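Local coordinates for protein alkylhalidase CmlS (Streptomyces venezuelae, PDB 3I3L) that probably halogenates a precursor in chloramphenicol biosynthesis, as a flavin-dependent halogenase that carries its FAD covalently attached through an aspartate, at residues A[89-101]-A[221-235]. Sequence-based numbering, arbitrary orientation.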
ATOM      1  N   VAL A  89      12.567  -2.636 -16.169  1.00 36.50           N
ATOM      2  CA  VAL A  89      11.810  -3.845 -16.514  1.00 35.88           C
ATOM      3  C   VAL A  89      10.315  -3.609 -16.209  1.00 36.49           C
ATOM      4  O   VAL A  89       9.985  -3.109 -15.112  1.00 33.79           O
ATOM      5  CB  VAL A  89      12.328  -5.064 -15.718  1.00 38.50           C
ATOM      6  CG1 VAL A  89      11.436  -6.346 -15.960  1.00 38.94           C
ATOM      7  CG2 VAL A  89      13.763  -5.354 -16.089  1.00 37.68           C
ATOM      8  N   LYS A  90       9.422  -3.946 -17.151  1.00 36.85           N
ATOM      9  CA  LYS A  90       7.977  -3.746 -16.937  1.00 39.55           C
ATOM     10  C   LYS A  90       7.322  -4.895 -16.167  1.00 40.05           C
ATOM     11  O   LYS A  90       7.579  -6.074 -16.435  1.00 39.03           O
ATOM     12  CB  LYS A  90       7.202  -3.448 -18.228  1.00 40.53           C
ATOM     13  CG  LYS A  90       7.634  -2.096 -18.837  1.00 47.01           C
ATOM     14  CD  LYS A  90       6.464  -1.167 -19.208  1.00 52.49           C
ATOM     15  CE  LYS A  90       6.692   0.329 -18.685  1.00 51.94           C
ATOM     16  NZ  LYS A  90       8.053   0.889 -19.020  1.00 51.96           N
ATOM     17  N   LYS A  91       6.473  -4.533 -15.211  1.00 39.10           N
ATOM     18  CA  LYS A  91       5.798  -5.548 -14.377  1.00 40.34           C
ATOM     19  C   LYS A  91       4.317  -5.559 -14.661  1.00 38.70           C
ATOM     20  O   LYS A  91       3.659  -4.573 -14.396  1.00 39.77           O
ATOM     21  CB  LYS A  91       6.040  -5.278 -12.863  1.00 40.47           C
ATOM     22  CG  LYS A  91       4.981  -5.944 -11.975  1.00 38.33           C
ATOM     23  CD  LYS A  91       5.460  -6.129 -10.607  1.00 36.15           C
ATOM     24  CE  LYS A  91       5.048  -5.051  -9.747  1.00 37.09           C
ATOM     25  NZ  LYS A  91       4.602  -5.605  -8.342  1.00 34.11           N
ATOM     26  N   PRO A  92       3.797  -6.677 -15.182  1.00 38.31           N
ATOM     27  CA  PRO A  92       2.367  -6.783 -15.573  1.00 38.11           C
ATOM     28  C   PRO A  92       1.443  -7.076 -14.413  1.00 37.77           C
ATOM     29  O   PRO A  92       0.229  -6.765 -14.443  1.00 36.55           O
ATOM     30  CB  PRO A  92       2.349  -7.993 -16.531  1.00 37.38           C
ATOM     31  CG  PRO A  92       3.647  -8.774 -16.209  1.00 38.39           C
ATOM     32  CD  PRO A  92       4.563  -7.938 -15.399  1.00 36.12           C
ATOM     33  N   SER A  93       2.016  -7.684 -13.380  1.00 37.91           N
ATOM     34  CA  SER A  93       1.241  -8.355 -12.340  1.00 36.51           C
ATOM     35  C   SER A  93       2.118  -8.852 -11.186  1.00 35.58           C
ATOM     36  O   SER A  93       3.323  -8.634 -11.162  1.00 35.22           O
ATOM     37  CB  SER A  93       0.601  -9.581 -12.946  1.00 35.35           C
ATOM     38  OG  SER A  93       1.620 -10.411 -13.488  1.00 34.76           O
ATOM     39  N   ALA A  94       1.482  -9.517 -10.233  1.00 33.52           N
ATOM     40  CA  ALA A  94       2.207 -10.269  -9.220  1.00 31.77           C
ATOM     41  C   ALA A  94       1.671 -11.701  -9.255  1.00 30.74           C
ATOM     42  O   ALA A  94       0.447 -11.923  -9.298  1.00 30.52           O
ATOM     43  CB  ALA A  94       2.014  -9.623  -7.876  1.00 27.86           C
ATOM     44  N   THR A  95       2.574 -12.661  -9.248  1.00 30.36           N
ATOM     45  CA  THR A  95       2.175 -14.062  -9.216  1.00 29.94           C
ATOM     46  C   THR A  95       2.537 -14.747  -7.885  1.00 30.56           C
ATOM     47  O   THR A  95       3.623 -14.542  -7.335  1.00 30.37           O
ATOM     48  CB  THR A  95       2.702 -14.822 -10.455  1.00 30.10           C
ATOM     49  OG1 THR A  95       2.101 -14.242 -11.643  1.00 25.88           O
ATOM     50  CG2 THR A  95       2.316 -16.319 -10.410  1.00 26.09           C
ATOM     51  N   PHE A  96       1.618 -15.562  -7.390  1.00 29.80           N
ATOM     52  CA  PHE A  96       1.729 -16.183  -6.075  1.00 31.29           C
ATOM     53  C   PHE A  96       1.659 -17.698  -6.155  1.00 32.71           C
ATOM     54  O   PHE A  96       0.725 -18.251  -6.769  1.00 34.83           O
ATOM     55  CB  PHE A  96       0.614 -15.656  -5.175  1.00 30.30           C
ATOM     56  CG  PHE A  96       0.769 -14.226  -4.839  1.00 31.87           C
ATOM     57  CD1 PHE A  96       1.429 -13.832  -3.692  1.00 34.84           C
ATOM     58  CD2 PHE A  96       0.315 -13.263  -5.696  1.00 37.54           C
ATOM     59  CE1 PHE A  96       1.619 -12.508  -3.394  1.00 34.55           C
ATOM     60  CE2 PHE A  96       0.503 -11.901  -5.402  1.00 39.20           C
ATOM     61  CZ  PHE A  96       1.144 -11.527  -4.242  1.00 34.62           C
ATOM     62  N   LEU A  97       2.653 -18.372  -5.565  1.00 32.76           N
ATOM     63  CA  LEU A  97       2.573 -19.841  -5.410  1.00 32.79           C
ATOM     64  C   LEU A  97       2.339 -20.082  -3.954  1.00 31.01           C
ATOM     65  O   LEU A  97       3.286 -20.068  -3.180  1.00 31.00           O
ATOM     66  CB  LEU A  97       3.835 -20.561  -5.908  1.00 33.17           C
ATOM     67  CG  LEU A  97       4.306 -20.096  -7.297  1.00 36.70           C
ATOM     68  CD1 LEU A  97       5.424 -20.992  -7.822  1.00 41.28           C
ATOM     69  CD2 LEU A  97       3.173 -20.042  -8.294  1.00 39.67           C
ATOM     70  N   TRP A  98       1.065 -20.266  -3.591  1.00 29.46           N
ATOM     71  CA  TRP A  98       0.596 -19.954  -2.237  1.00 29.89           C
ATOM     72  C   TRP A  98      -0.011 -21.143  -1.524  1.00 31.03           C
ATOM     73  O   TRP A  98      -1.178 -21.486  -1.729  1.00 28.82           O
ATOM     74  CB  TRP A  98      -0.424 -18.770  -2.275  1.00 30.64           C
ATOM     75  CG  TRP A  98      -0.431 -18.044  -0.965  1.00 28.97           C
ATOM     76  CD1 TRP A  98      -1.431 -18.027  -0.051  1.00 29.60           C
ATOM     77  CD2 TRP A  98       0.630 -17.261  -0.426  1.00 25.53           C
ATOM     78  NE1 TRP A  98      -1.064 -17.271   1.036  1.00 30.16           N
ATOM     79  CE2 TRP A  98       0.215 -16.811   0.838  1.00 27.44           C
ATOM     80  CE3 TRP A  98       1.898 -16.903  -0.890  1.00 26.84           C
ATOM     81  CZ2 TRP A  98       1.022 -16.018   1.659  1.00 26.23           C
ATOM     82  CZ3 TRP A  98       2.716 -16.130  -0.063  1.00 27.70           C
ATOM     83  CH2 TRP A  98       2.258 -15.681   1.192  1.00 27.32           C
ATOM     84  N   GLY A  99       0.795 -21.773  -0.677  1.00 31.75           N
ATOM     85  CA  GLY A  99       0.422 -23.048  -0.102  1.00 33.67           C
ATOM     86  C   GLY A  99       1.029 -24.164  -0.910  1.00 35.78           C
ATOM     87  O   GLY A  99       1.679 -23.896  -1.951  1.00 35.99           O
ATOM     88  N   GLN A 100       0.852 -25.413  -0.450  1.00 35.63           N
ATOM     89  CA  GLN A 100       1.449 -26.555  -1.178  1.00 35.93           C
ATOM     90  C   GLN A 100       0.393 -27.176  -2.051  1.00 35.96           C
ATOM     91  O   GLN A 100      -0.795 -27.155  -1.697  1.00 35.66           O
ATOM     92  CB  GLN A 100       2.054 -27.581  -0.198  1.00 36.39           C
ATOM     93  CG  GLN A 100       3.264 -27.019   0.615  1.00 36.18           C
ATOM     94  CD  GLN A 100       4.440 -26.644  -0.281  1.00 38.54           C
ATOM     95  OE1 GLN A 100       4.840 -27.421  -1.161  1.00 41.48           O
ATOM     96  NE2 GLN A 100       4.970 -25.432  -0.099  1.00 35.03           N
ATOM     97  N   ASP A 101       0.808 -27.682  -3.217  1.00 37.28           N
ATOM     98  CA  ASP A 101      -0.141 -28.272  -4.182  1.00 39.12           C
ATOM     99  C   ASP A 101      -1.351 -27.410  -4.462  1.00 39.61           C
ATOM    100  O   ASP A 101      -2.505 -27.879  -4.441  1.00 40.13           O
ATOM    101  CB  ASP A 101      -0.574 -29.639  -3.681  1.00 40.74           C
ATOM    102  CG  ASP A 101       0.563 -30.626  -3.732  1.00 47.45           C
ATOM    103  OD1 ASP A 101       0.895 -31.037  -4.897  1.00 53.97           O
ATOM    104  OD2 ASP A 101       1.146 -30.934  -2.641  1.00 49.45           O
ATOM    105  N   ASP A 221       2.186 -13.747 -20.885  1.00 42.99           N
ATOM    106  CA  ASP A 221       1.729 -12.753 -19.927  1.00 42.02           C
ATOM    107  C   ASP A 221       2.536 -12.770 -18.593  1.00 41.53           C
ATOM    108  O   ASP A 221       2.561 -11.775 -17.856  1.00 41.83           O
ATOM    109  CB  ASP A 221       0.219 -12.945 -19.685  1.00 42.50           C
ATOM    110  CG  ASP A 221      -0.658 -12.476 -20.901  1.00 45.11           C
ATOM    111  OD1 ASP A 221      -0.183 -11.689 -21.736  1.00 41.81           O
ATOM    112  OD2 ASP A 221      -1.835 -12.903 -21.006  1.00 49.29           O
ATOM    113  N   LEU A 222       3.182 -13.898 -18.287  1.00 40.22           N
ATOM    114  CA  LEU A 222       3.979 -14.057 -17.039  1.00 40.04           C
ATOM    115  C   LEU A 222       5.280 -13.214 -16.957  1.00 39.52           C
ATOM    116  O   LEU A 222       5.862 -13.029 -15.868  1.00 39.92           O
ATOM    117  CB  LEU A 222       4.268 -15.555 -16.763  1.00 38.69           C
ATOM    118  CG  LEU A 222       3.074 -16.364 -16.211  1.00 39.54           C
ATOM    119  CD1 LEU A 222       3.378 -17.824 -16.185  1.00 40.78           C
ATOM    120  CD2 LEU A 222       2.719 -15.915 -14.812  1.00 37.81           C
ATOM    121  N   LYS A 223       5.726 -12.672 -18.089  1.00 38.79           N
ATOM    122  CA  LYS A 223       7.032 -12.046 -18.155  1.00 39.78           C
ATOM    123  C   LYS A 223       7.090 -10.755 -17.289  1.00 40.80           C
ATOM    124  O   LYS A 223       6.213  -9.860 -17.393  1.00 39.40           O
ATOM    125  CB  LYS A 223       7.389 -11.704 -19.592  1.00 42.34           C
ATOM    126  CG  LYS A 223       8.889 -11.376 -19.784  1.00 47.02           C
ATOM    127  CD  LYS A 223       9.342 -10.103 -19.040  1.00 53.27           C
ATOM    128  CE  LYS A 223      10.858  -9.779 -19.184  1.00 55.57           C
ATOM    129  NZ  LYS A 223      11.283  -9.935 -20.654  1.00 54.20           N
ATOM    130  N   GLY A 224       8.121 -10.660 -16.452  1.00 38.29           N
ATOM    131  CA  GLY A 224       8.218  -9.552 -15.555  1.00 38.58           C
ATOM    132  C   GLY A 224       7.393  -9.614 -14.273  1.00 37.80           C
ATOM    133  O   GLY A 224       7.390  -8.638 -13.489  1.00 39.04           O
ATOM    134  N   THR A 225       6.690 -10.724 -14.033  1.00 37.69           N
ATOM    135  CA  THR A 225       5.813 -10.804 -12.866  1.00 35.32           C
ATOM    136  C   THR A 225       6.654 -10.980 -11.631  1.00 34.89           C
ATOM    137  O   THR A 225       7.690 -11.598 -11.693  1.00 34.45           O
ATOM    138  CB  THR A 225       4.799 -11.994 -13.000  1.00 36.66           C
ATOM    139  OG1 THR A 225       3.778 -11.878 -12.013  1.00 34.28           O
ATOM    140  CG2 THR A 225       5.486 -13.352 -12.848  1.00 34.37           C
ATOM    141  N   THR A 226       6.168 -10.474 -10.496  1.00 35.47           N
ATOM    142  CA  THR A 226       6.798 -10.705  -9.176  1.00 34.59           C
ATOM    143  C   THR A 226       6.308 -12.016  -8.554  1.00 35.14           C
ATOM    144  O   THR A 226       5.086 -12.159  -8.306  1.00 36.37           O
ATOM    145  CB  THR A 226       6.510  -9.539  -8.172  1.00 36.48           C
ATOM    146  OG1 THR A 226       7.145  -8.332  -8.626  1.00 36.84           O
ATOM    147  CG2 THR A 226       7.015  -9.859  -6.674  1.00 32.44           C
ATOM    148  N   TYR A 227       7.237 -12.950  -8.246  1.00 33.03           N
ATOM    149  CA  TYR A 227       6.854 -14.260  -7.674  1.00 31.56           C
ATOM    150  C   TYR A 227       6.983 -14.262  -6.162  1.00 31.93           C
ATOM    151  O   TYR A 227       8.012 -13.833  -5.618  1.00 30.67           O
ATOM    152  CB  TYR A 227       7.720 -15.365  -8.215  1.00 32.76           C
ATOM    153  CG  TYR A 227       7.491 -15.662  -9.660  1.00 33.73           C
ATOM    154  CD1 TYR A 227       6.394 -16.420 -10.047  1.00 33.88           C
ATOM    155  CD2 TYR A 227       8.383 -15.186 -10.651  1.00 34.49           C
ATOM    156  CE1 TYR A 227       6.169 -16.704 -11.368  1.00 36.38           C
ATOM    157  CE2 TYR A 227       8.195 -15.497 -11.969  1.00 35.49           C
ATOM    158  CZ  TYR A 227       7.074 -16.257 -12.325  1.00 40.29           C
ATOM    159  OH  TYR A 227       6.820 -16.554 -13.635  1.00 42.26           O
ATOM    160  N   SER A 228       5.913 -14.693  -5.476  1.00 31.49           N
ATOM    161  CA  SER A 228       5.965 -14.925  -4.017  1.00 30.36           C
ATOM    162  C   SER A 228       5.589 -16.380  -3.784  1.00 29.11           C
ATOM    163  O   SER A 228       4.577 -16.851  -4.280  1.00 29.71           O
ATOM    164  CB  SER A 228       5.017 -14.026  -3.229  1.00 29.65           C
ATOM    165  OG  SER A 228       5.180 -12.649  -3.542  1.00 30.15           O
ATOM    166  N   ILE A 229       6.422 -17.090  -3.032  1.00 28.87           N
ATOM    167  CA  ILE A 229       6.374 -18.559  -3.011  1.00 27.50           C
ATOM    168  C   ILE A 229       6.567 -19.061  -1.606  1.00 27.83           C
ATOM    169  O   ILE A 229       7.559 -18.759  -0.953  1.00 26.97           O
ATOM    170  CB  ILE A 229       7.470 -19.153  -3.895  1.00 29.01           C
ATOM    171  CG1 ILE A 229       7.384 -18.545  -5.301  1.00 25.97           C
ATOM    172  CG2 ILE A 229       7.440 -20.710  -3.879  1.00 26.16           C
ATOM    173  CD1 ILE A 229       8.390 -19.126  -6.333  1.00 26.23           C
ATOM    174  N   THR A 230       5.549 -19.737  -1.107  1.00 27.37           N
ATOM    175  CA  THR A 230       5.568 -20.232   0.247  1.00 27.58           C
ATOM    176  C   THR A 230       6.426 -21.518   0.355  1.00 28.04           C
ATOM    177  O   THR A 230       6.458 -22.322  -0.562  1.00 26.40           O
ATOM    178  CB  THR A 230       4.176 -20.494   0.793  1.00 28.79           C
ATOM    179  OG1 THR A 230       3.549 -21.568   0.066  1.00 27.54           O
ATOM    180  CG2 THR A 230       3.316 -19.212   0.697  1.00 25.64           C
ATOM    181  N   PHE A 231       7.094 -21.671   1.491  1.00 28.11           N
ATOM    182  CA  PHE A 231       7.723 -22.944   1.918  1.00 28.20           C
ATOM    183  C   PHE A 231       7.556 -23.043   3.450  1.00 28.48           C
ATOM    184  O   PHE A 231       6.860 -22.202   4.076  1.00 26.28           O
ATOM    185  CB  PHE A 231       9.200 -22.985   1.494  1.00 27.51           C
ATOM    186  CG  PHE A 231      10.106 -22.021   2.273  1.00 27.69           C
ATOM    187  CD1 PHE A 231      11.044 -22.509   3.174  1.00 26.77           C
ATOM    188  CD2 PHE A 231      10.085 -20.633   2.019  1.00 27.93           C
ATOM    189  CE1 PHE A 231      11.898 -21.636   3.851  1.00 26.44           C
ATOM    190  CE2 PHE A 231      10.943 -19.733   2.695  1.00 24.51           C
ATOM    191  CZ  PHE A 231      11.819 -20.237   3.631  1.00 25.90           C
ATOM    192  N   GLU A 232       8.207 -24.039   4.070  1.00 28.31           N
ATOM    193  CA  GLU A 232       7.990 -24.352   5.479  1.00 27.74           C
ATOM    194  C   GLU A 232       8.146 -23.205   6.439  1.00 25.19           C
ATOM    195  O   GLU A 232       7.371 -23.105   7.374  1.00 24.69           O
ATOM    196  CB  GLU A 232       8.971 -25.489   5.962  1.00 29.69           C
ATOM    197  CG  GLU A 232       8.921 -25.633   7.554  1.00 36.62           C
ATOM    198  CD  GLU A 232       9.727 -26.839   8.131  1.00 47.51           C
ATOM    199  OE1 GLU A 232      10.975 -26.896   7.971  1.00 46.45           O
ATOM    200  OE2 GLU A 232       9.091 -27.732   8.760  1.00 53.26           O
ATOM    201  N   ASP A 233       9.209 -22.412   6.255  1.00 23.80           N
ATOM    202  CA  ASP A 233       9.618 -21.401   7.213  1.00 26.40           C
ATOM    203  C   ASP A 233       9.270 -19.973   6.740  1.00 26.44           C
ATOM    204  O   ASP A 233       9.820 -18.978   7.279  1.00 27.14           O
ATOM    205  CB  ASP A 233      11.155 -21.452   7.491  1.00 26.88           C
ATOM    206  CG  ASP A 233      11.607 -22.739   8.148  1.00 34.18           C
ATOM    207  OD1 ASP A 233      10.957 -23.186   9.120  1.00 33.67           O
ATOM    208  OD2 ASP A 233      12.646 -23.267   7.691  1.00 41.77           O
ATOM    209  N   GLY A 234       8.390 -19.852   5.763  1.00 26.30           N
ATOM    210  CA  GLY A 234       8.003 -18.496   5.250  1.00 27.39           C
ATOM    211  C   GLY A 234       7.809 -18.425   3.719  1.00 26.18           C
ATOM    212  O   GLY A 234       7.176 -19.313   3.159  1.00 23.57           O
ATOM    213  N   TRP A 235       8.265 -17.338   3.071  1.00 25.16           N
ATOM    214  CA  TRP A 235       8.072 -17.220   1.648  1.00 26.37           C
ATOM    215  C   TRP A 235       9.287 -16.683   0.950  1.00 27.93           C
ATOM    216  O   TRP A 235      10.125 -16.032   1.601  1.00 29.35           O
ATOM    217  CB  TRP A 235       6.761 -16.463   1.255  1.00 27.04           C
ATOM    218  CG  TRP A 235       6.567 -15.094   1.878  1.00 28.17           C
ATOM    219  CD1 TRP A 235       5.987 -14.812   3.104  1.00 21.91           C
ATOM    220  CD2 TRP A 235       6.946 -13.822   1.305  1.00 24.15           C
ATOM    221  NE1 TRP A 235       6.030 -13.463   3.322  1.00 24.24           N
ATOM    222  CE2 TRP A 235       6.569 -12.827   2.228  1.00 26.02           C
ATOM    223  CE3 TRP A 235       7.496 -13.438   0.079  1.00 29.50           C
ATOM    224  CZ2 TRP A 235       6.783 -11.445   1.989  1.00 27.50           C
ATOM    225  CZ3 TRP A 235       7.718 -12.055  -0.168  1.00 30.52           C
ATOM    226  CH2 TRP A 235       7.364 -11.086   0.779  1.00 25.00           C
TER
HETATM  227  O   HOH W   1       7.565  -7.563 -19.188  1.00 46.40           O
HETATM  228  O   HOH W   2       0.962 -11.387 -15.655  1.00 38.73           O
HETATM  229  O   HOH W   3       4.774 -22.874  -2.332  1.00 30.06           O
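Thr-230, Thr-95 and Leu-97 have the most surface buried in the contact between strands 93-97 and 226-231, parallel neighbours within the mixed sheet of the FAD-binding domain. Their backbones form the usual parallel ladder: Thr-95 N donates to Thr-226 O, and Ser-228 O takes Leu-97 N at 2.8 Å. Past the last rung the pairing passes to a side chain. Thr-230 holds OG1 between its own N and carbonyl carbon (chi1 66°), where it accepts a bond of 2.9 Å from Gly-99 N, while CG2 lies over one face of the Trp-98 six-membered ring, modelled too close for its spacing to be trusted. The hydroxyl also bonds to Glu-385, and helix 352-382 packs against the same threonine and tryptophan. With an alanine here, lacking both branches, the Gly-99 amide would probably lose its acceptor, Glu-385 one of its partners, and the Trp-98 face its cover. Midway along strand 93-97, Thr-95 turns OG1 to meet Thr-225 OG1 at 2.9 Å, the two side chains crossing at about a right angle; Thr-106 of strand 105-108 bonds to the same oxygen. The methyl CG2 of Thr-95, anti to the backbone N, rests 4.0 Å from Tyr-227 CE1. On this face too, Leu-97 and Ile-229 run side by side, CD1 to CD1 at 3.8 Å. On the face of Ala-94, the Thr-226 side chain comes within about 6 Å of the bound FAD (nearest atoms). Lys-91 NZ and Thr-226 OG1 both bond to the FAD-binding Ser-65. The chemistry thus implies a parallel pairing that the Thr-230 hydroxyl continues past the ladder to Glu-385, while that of Thr-95 joins strand 105-108 and the helix meets the seam by packing.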